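Local atomic coordinates of putative phosphosugar isomerases (Salmonella typhimurium LT2, PDB entry 3FKJ), a protein that probably binds a phosphosugar or related carbohydrate derivative and may act as an isomerase of the SIS family. Residues K212-M217 with Q238-A243; P263-Q268 with K290-D295. One frame throughout, in Å; residues are numbered along the deposited sequence. Where two conformers were deposited one is given.

Both contacts lie in one four-stranded parallel sheet, ordered 241-246, 213-218, 263-268, 290-295, so that contact 1 forms one half and contact 2 the other. Their centres are about 12 Å apart, and each lies about 18 Å from the centre of the chain. The inner strands 213-218 and 263-268 stitch the halves together: Tyr-215 O lies 2.8 Å from Ile-265 N and Met-217 O 2.7 Å from Leu-267 N, both probable hydrogen bonds, while Val-214 CG1 packs 3.4 Å from Ile-265 CD1. Contact 1 also faces the second subunit, whereas the strands of contact 2 meet no other chain of the assembly.

Contact 1: K212-M217 with Q238-A243; sequences KVVYMM and QWINSA
Asn-241 grips the carbonyl of Lys-212 with two donors at once. Its backbone N reaches Lys-212 O at 3.0 Å and its side-chain ND2 at 2.8 Å, the two arriving from opposite faces of the carbonyl plane. Chi1 of -62° turns CG back beside the residue's own backbone N, which lets the amide fold over the same oxygen. OD1 is left for Tyr-215 OH of the second subunit, and the mirrored bond runs from Tyr-215 OH here to Asn-241 of that subunit, so this amide ties the strand pairing to the dimer interface.

One step on, Val-214 N donates to Asn-241 O, 2.9 Å away. The strands run parallel, about 20° apart, and belong to a beta-alpha-beta unit in which helix 223-238 makes the crossover from strand 213-218 to 241-246, one of the two outermost strands of the sheet within this chain. At the next residue a side chain takes part: Ser-242 OG donates to Val-214 O at 2.8 Å. Chi1 of -172° swings this hydroxyl to the side of its own carbonyl carbon, where it meets that oxygen. The same OG is hydrogen-bonded to Ser-230 of the crossover helix, which helps fix its rotation. Met-216 N then closes on Ala-243 O at 2.9 Å.

Apolar groups fill in on both faces. The methyl of Ala-243 sits at the edge of the Tyr-215 ring, close to its plane, with CB 3.7 Å from CD1 and nearly as close to CE1. On the other face Val-214 CG2 meets Ile-240 CG2 at 3.8 Å, the two side chains meeting at a slant, and Leu-234 of the crossover helix packs against Val-214.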
loop_
_atom_site.group_PDB
_atom_site.type_symbol
_atom_site.label_atom_id
_atom_site.label_comp_id
_atom_site.label_asym_id
_atom_site.label_seq_id
_atom_site.Cartn_x
_atom_site.Cartn_y
_atom_site.Cartn_z
ATOM N N LYS A 212 -0.450 -0.442 -24.411
ATOM C CA LYS A 212 -0.922 0.805 -23.807
ATOM C C LYS A 212 -1.287 0.643 -22.319
ATOM O O LYS A 212 -1.447 1.638 -21.625
ATOM C CB LYS A 212 -2.210 1.260 -24.515
ATOM C CG LYS A 212 -2.213 1.189 -26.043
ATOM C CD LYS A 212 -2.058 2.565 -26.684
ATOM C CE LYS A 212 -2.327 2.484 -28.191
ATOM N NZ LYS A 212 -2.157 3.798 -28.881
ATOM N N VAL A 213 -1.537 -0.597 -21.893
ATOM C CA VAL A 213 -1.862 -0.938 -20.497
ATOM C C VAL A 213 -1.029 -2.146 -20.068
ATOM O O VAL A 213 -1.048 -3.197 -20.717
ATOM C CB VAL A 213 -3.339 -1.323 -20.280
ATOM C CG1 VAL A 213 -3.618 -1.422 -18.768
ATOM C CG2 VAL A 213 -4.280 -0.305 -20.925
ATOM N N VAL A 214 -0.281 -1.984 -18.983
ATOM C CA VAL A 214 0.501 -3.083 -18.425
ATOM C C VAL A 214 0.198 -3.223 -16.919
ATOM O O VAL A 214 0.244 -2.224 -16.181
ATOM C CB VAL A 214 2.019 -2.863 -18.671
ATOM C CG1 VAL A 214 2.860 -3.917 -17.908
ATOM C CG2 VAL A 214 2.316 -2.881 -20.164
ATOM N N TYR A 215 -0.070 -4.444 -16.468
ATOM C CA TYR A 215 -0.234 -4.705 -15.020
ATOM C C TYR A 215 1.063 -5.316 -14.396
ATOM O O TYR A 215 1.578 -6.307 -14.895
ATOM C CB TYR A 215 -1.479 -5.570 -14.735
ATOM C CG TYR A 215 -2.777 -4.875 -15.097
ATOM C CD1 TYR A 215 -3.306 -3.866 -14.274
ATOM C CD2 TYR A 215 -3.454 -5.179 -16.285
ATOM C CE1 TYR A 215 -4.468 -3.202 -14.606
ATOM C CE2 TYR A 215 -4.630 -4.526 -16.632
ATOM C CZ TYR A 215 -5.139 -3.525 -15.776
ATOM O OH TYR A 215 -6.294 -2.857 -16.068
HETATM N N MSE A 216 1.591 -4.633 -13.367
HETATM C CA MSE A 216 2.700 -5.116 -12.534
HETATM C C MSE A 216 2.185 -5.960 -11.387
HETATM O O MSE A 216 1.135 -5.647 -10.756
HETATM C CB MSE A 216 3.489 -3.959 -11.944
HETATM C CG MSE A 216 4.166 -3.056 -12.972
HETATM SE SE MSE A 216 5.246 -3.963 -14.282
HETATM C CE MSE A 216 6.346 -5.011 -12.924
HETATM N N MSE A 217 2.900 -7.037 -11.112
HETATM C CA MSE A 217 2.494 -7.964 -10.057
HETATM C C MSE A 217 3.705 -8.531 -9.312
HETATM O O MSE A 217 4.799 -8.681 -9.863
HETATM C CB MSE A 217 1.619 -9.087 -10.667
HETATM C CG MSE A 217 0.963 -10.030 -9.659
HETATM SE SE MSE A 217 -0.200 -11.387 -10.507
HETATM C CE MSE A 217 -1.195 -10.240 -11.625
ATOM N N GLN A 238 7.509 6.184 -19.349
ATOM C CA GLN A 238 7.074 5.618 -20.617
ATOM C C GLN A 238 5.714 6.054 -21.071
ATOM O O GLN A 238 5.343 5.766 -22.189
ATOM C CB GLN A 238 7.118 4.074 -20.584
ATOM C CG GLN A 238 8.492 3.467 -20.553
ATOM C CD GLN A 238 9.287 3.758 -21.803
ATOM O OE1 GLN A 238 9.065 3.152 -22.829
ATOM N NE2 GLN A 238 10.240 4.656 -21.699
ATOM N N TRP A 239 4.961 6.735 -20.221
ATOM C CA TRP A 239 3.554 7.063 -20.482
ATOM C C TRP A 239 2.701 5.849 -20.900
ATOM O O TRP A 239 1.923 5.949 -21.821
ATOM C CB TRP A 239 3.379 8.217 -21.477
ATOM C CG TRP A 239 4.146 9.441 -21.159
ATOM C CD1 TRP A 239 4.507 9.898 -19.907
ATOM C CD2 TRP A 239 4.602 10.432 -22.099
ATOM N NE1 TRP A 239 5.205 11.082 -20.026
ATOM C CE2 TRP A 239 5.286 11.430 -21.356
ATOM C CE3 TRP A 239 4.508 10.573 -23.500
ATOM C CZ2 TRP A 239 5.890 12.540 -21.973
ATOM C CZ3 TRP A 239 5.122 11.671 -24.104
ATOM C CH2 TRP A 239 5.792 12.643 -23.333
ATOM N N ILE A 240 2.838 4.733 -20.176
ATOM C CA ILE A 240 2.037 3.506 -20.394
ATOM C C ILE A 240 1.131 3.333 -19.174
ATOM O O ILE A 240 1.597 3.376 -18.037
ATOM C CB ILE A 240 2.960 2.247 -20.527
ATOM C CG1 ILE A 240 3.769 2.296 -21.824
ATOM C CG2 ILE A 240 2.146 0.938 -20.427
ATOM C CD1 ILE A 240 5.093 1.462 -21.783
ATOM N N ASN A 241 -0.161 3.143 -19.415
ATOM C CA ASN A 241 -1.105 3.026 -18.355
ATOM C C ASN A 241 -0.747 1.780 -17.560
ATOM O O ASN A 241 -0.376 0.747 -18.141
ATOM C CB ASN A 241 -2.524 2.873 -18.895
ATOM C CG ASN A 241 -2.980 4.057 -19.693
ATOM O OD1 ASN A 241 -3.260 5.117 -19.140
ATOM N ND2 ASN A 241 -3.114 3.864 -21.011
ATOM N N SER A 242 -0.830 1.880 -16.245
ATOM C CA SER A 242 -0.388 0.784 -15.403
ATOM C C SER A 242 -1.015 0.831 -14.026
ATOM O O SER A 242 -1.351 1.914 -13.489
ATOM C CB SER A 242 1.158 0.787 -15.296
ATOM O OG SER A 242 1.654 -0.355 -14.634
ATOM N N ALA A 243 -1.190 -0.369 -13.485
ATOM C CA ALA A 243 -1.519 -0.589 -12.083
ATOM C C ALA A 243 -0.626 -1.690 -11.574
ATOM O O ALA A 243 -0.168 -2.520 -12.348
ATOM C CB ALA A 243 -3.023 -1.030 -11.910
#

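Contact 2: P263-Q268 with K290-D295; sequences PFILLQ and KLQLID
Leu-266 packs side by side with Leu-293, both pointing the same way, and its CD2 lies 3.7 Å from Leu-293 CD1. Leu-266 CB has Leu-291 CD1 at 4.0 Å and is also touched by Leu-293 CD1. On the opposite face Ile-294 CD1 rests against two neighbours, 4.1 Å from Ile-265 CG2 and 4.0 Å from Leu-267 CD2; Leu-321 and Tyr-324 of helix 313-331 cover this side.

Between the faces runs an unbroken parallel ladder of five backbone bonds, from Phe-264 N to Lys-290 O at one end to Gln-268 N to Ile-294 O at the other. The straightest is Ile-294 N to Leu-266 O, 3.0 Å with 173° at the hydrogen.

Strand 263-268 is buried throughout, whereas Lys-290, Leu-291 and Leu-293 of the outer strand are partly exposed. The lysine's chain, extended beyond CG, carries NZ away from strand 263-268 to a salt bridge with Glu-211. The other polar side chains are buried, making no side-chain hydrogen bond across the strands and turning to partners elsewhere. Gln-292 bends after CG and takes its amide to Asp-200 and Arg-203. At the far end the Gln-268 and Asp-295 side chains meet at a slant, their amide and carboxylate planes only 27° apart, with Gln-268 OE1 3.6 Å from Asp-295 CG. Gln-268 NE2 bonds Asp-278, while the carboxylate salt-bridges Arg-274, both from helix 274-286. That helix links the two strands in a beta-alpha-beta crossover, the repeating element of the alpha-beta-alpha sandwich of SIS domains, here ending at an outermost strand, 290-295.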
loop_
_atom_site.group_PDB
_atom_site.type_symbol
_atom_site.label_atom_id
_atom_site.label_comp_id
_atom_site.label_asym_id
_atom_site.label_seq_id
_atom_site.Cartn_x
_atom_site.Cartn_y
_atom_site.Cartn_z
ATOM N N PRO A 263 -1.649 -7.667 -20.717
ATOM C CA PRO A 263 -0.232 -7.718 -20.312
ATOM C C PRO A 263 0.012 -7.645 -18.802
ATOM O O PRO A 263 -0.470 -6.744 -18.141
ATOM C CB PRO A 263 0.384 -6.510 -21.041
ATOM C CG PRO A 263 -0.669 -6.070 -22.043
ATOM C CD PRO A 263 -1.963 -6.353 -21.298
ATOM N N PHE A 264 0.732 -8.631 -18.290
ATOM C CA PHE A 264 1.183 -8.691 -16.904
ATOM C C PHE A 264 2.695 -8.922 -16.870
ATOM O O PHE A 264 3.207 -9.814 -17.535
ATOM C CB PHE A 264 0.537 -9.877 -16.176
ATOM C CG PHE A 264 -0.956 -9.819 -16.106
ATOM C CD1 PHE A 264 -1.586 -9.201 -15.036
ATOM C CD2 PHE A 264 -1.738 -10.419 -17.083
ATOM C CE1 PHE A 264 -2.976 -9.148 -14.954
ATOM C CE2 PHE A 264 -3.117 -10.381 -17.006
ATOM C CZ PHE A 264 -3.740 -9.711 -15.923
ATOM N N ILE A 265 3.391 -8.133 -16.068
ATOM C CA ILE A 265 4.759 -8.411 -15.702
ATOM C C ILE A 265 4.723 -8.823 -14.209
ATOM O O ILE A 265 4.357 -8.008 -13.335
ATOM C CB ILE A 265 5.700 -7.175 -15.917
ATOM C CG1 ILE A 265 5.540 -6.659 -17.362
ATOM C CG2 ILE A 265 7.174 -7.570 -15.555
ATOM C CD1 ILE A 265 5.963 -5.221 -17.621
ATOM N N LEU A 266 5.061 -10.093 -13.962
ATOM C CA LEU A 266 5.126 -10.678 -12.623
ATOM C C LEU A 266 6.571 -10.720 -12.185
ATOM O O LEU A 266 7.417 -11.294 -12.853
ATOM C CB LEU A 266 4.514 -12.081 -12.567
ATOM C CG LEU A 266 4.584 -12.888 -11.246
ATOM C CD1 LEU A 266 3.761 -12.217 -10.176
ATOM C CD2 LEU A 266 4.086 -14.295 -11.449
ATOM N N LEU A 267 6.841 -10.062 -11.067
ATOM C CA LEU A 267 8.129 -10.129 -10.392
ATOM C C LEU A 267 8.011 -11.163 -9.311
ATOM O O LEU A 267 7.598 -10.849 -8.213
ATOM C CB LEU A 267 8.492 -8.779 -9.787
ATOM C CG LEU A 267 8.457 -7.581 -10.753
ATOM C CD1 LEU A 267 8.971 -6.421 -10.013
ATOM C CD2 LEU A 267 9.272 -7.826 -12.017
ATOM N N GLN A 268 8.351 -12.398 -9.669
ATOM C CA GLN A 268 8.225 -13.567 -8.797
ATOM C C GLN A 268 9.379 -13.628 -7.773
ATOM O O GLN A 268 10.542 -13.324 -8.087
ATOM C CB GLN A 268 8.183 -14.869 -9.630
ATOM C CG GLN A 268 7.954 -16.130 -8.812
ATOM C CD GLN A 268 7.676 -17.363 -9.649
ATOM O OE1 GLN A 268 8.068 -17.437 -10.815
ATOM N NE2 GLN A 268 6.993 -18.348 -9.050
ATOM N N LYS A 290 -0.775 -12.093 -21.601
ATOM C CA LYS A 290 0.561 -11.788 -22.078
ATOM C C LYS A 290 1.465 -11.614 -20.895
ATOM O O LYS A 290 1.533 -10.531 -20.320
ATOM C CB LYS A 290 0.571 -10.510 -22.917
ATOM C CG LYS A 290 1.888 -10.276 -23.638
ATOM C CD LYS A 290 1.844 -9.003 -24.442
ATOM C CE LYS A 290 3.020 -8.867 -25.360
ATOM N NZ LYS A 290 2.692 -7.966 -26.468
ATOM N N LEU A 291 2.166 -12.684 -20.539
ATOM C CA LEU A 291 2.923 -12.712 -19.289
ATOM C C LEU A 291 4.419 -12.580 -19.552
ATOM O O LEU A 291 4.968 -13.326 -20.322
ATOM C CB LEU A 291 2.600 -13.993 -18.501
ATOM C CG LEU A 291 3.402 -14.282 -17.216
ATOM C CD1 LEU A 291 3.327 -13.124 -16.201
ATOM C CD2 LEU A 291 2.947 -15.618 -16.605
ATOM N N GLN A 292 5.057 -11.592 -18.929
ATOM C CA GLN A 292 6.513 -11.540 -18.794
ATOM C C GLN A 292 6.795 -11.936 -17.359
ATOM O O GLN A 292 6.403 -11.223 -16.411
ATOM C CB GLN A 292 7.056 -10.135 -19.040
ATOM C CG GLN A 292 8.564 -9.969 -18.726
ATOM C CD GLN A 292 9.436 -10.762 -19.696
ATOM O OE1 GLN A 292 9.083 -10.917 -20.851
ATOM N NE2 GLN A 292 10.563 -11.278 -19.216
ATOM N N LEU A 293 7.424 -13.088 -17.195
ATOM C CA LEU A 293 7.843 -13.550 -15.891
ATOM C C LEU A 293 9.287 -13.130 -15.645
ATOM O O LEU A 293 10.145 -13.358 -16.474
ATOM C CB LEU A 293 7.701 -15.069 -15.813
ATOM C CG LEU A 293 7.964 -15.738 -14.458
ATOM C CD1 LEU A 293 7.141 -15.135 -13.317
ATOM C CD2 LEU A 293 7.697 -17.219 -14.610
ATOM N N ILE A 294 9.548 -12.493 -14.512
ATOM C CA ILE A 294 10.924 -12.258 -14.059
ATOM C C ILE A 294 11.064 -12.905 -12.687
ATOM O O ILE A 294 10.489 -12.436 -11.714
ATOM C CB ILE A 294 11.252 -10.756 -14.015
ATOM C CG1 ILE A 294 10.997 -10.134 -15.417
ATOM C CG2 ILE A 294 12.693 -10.560 -13.561
ATOM C CD1 ILE A 294 11.144 -8.635 -15.503
ATOM N N ASP A 295 11.824 -14.002 -12.628
ATOM C CA ASP A 295 11.870 -14.847 -11.441
ATOM C C ASP A 295 13.169 -14.648 -10.677
ATOM O O ASP A 295 14.246 -14.953 -11.207
ATOM C CB ASP A 295 11.721 -16.326 -11.847
ATOM C CG ASP A 295 11.646 -17.270 -10.632
ATOM O OD1 ASP A 295 11.645 -16.778 -9.467
ATOM O OD2 ASP A 295 11.567 -18.503 -10.841
#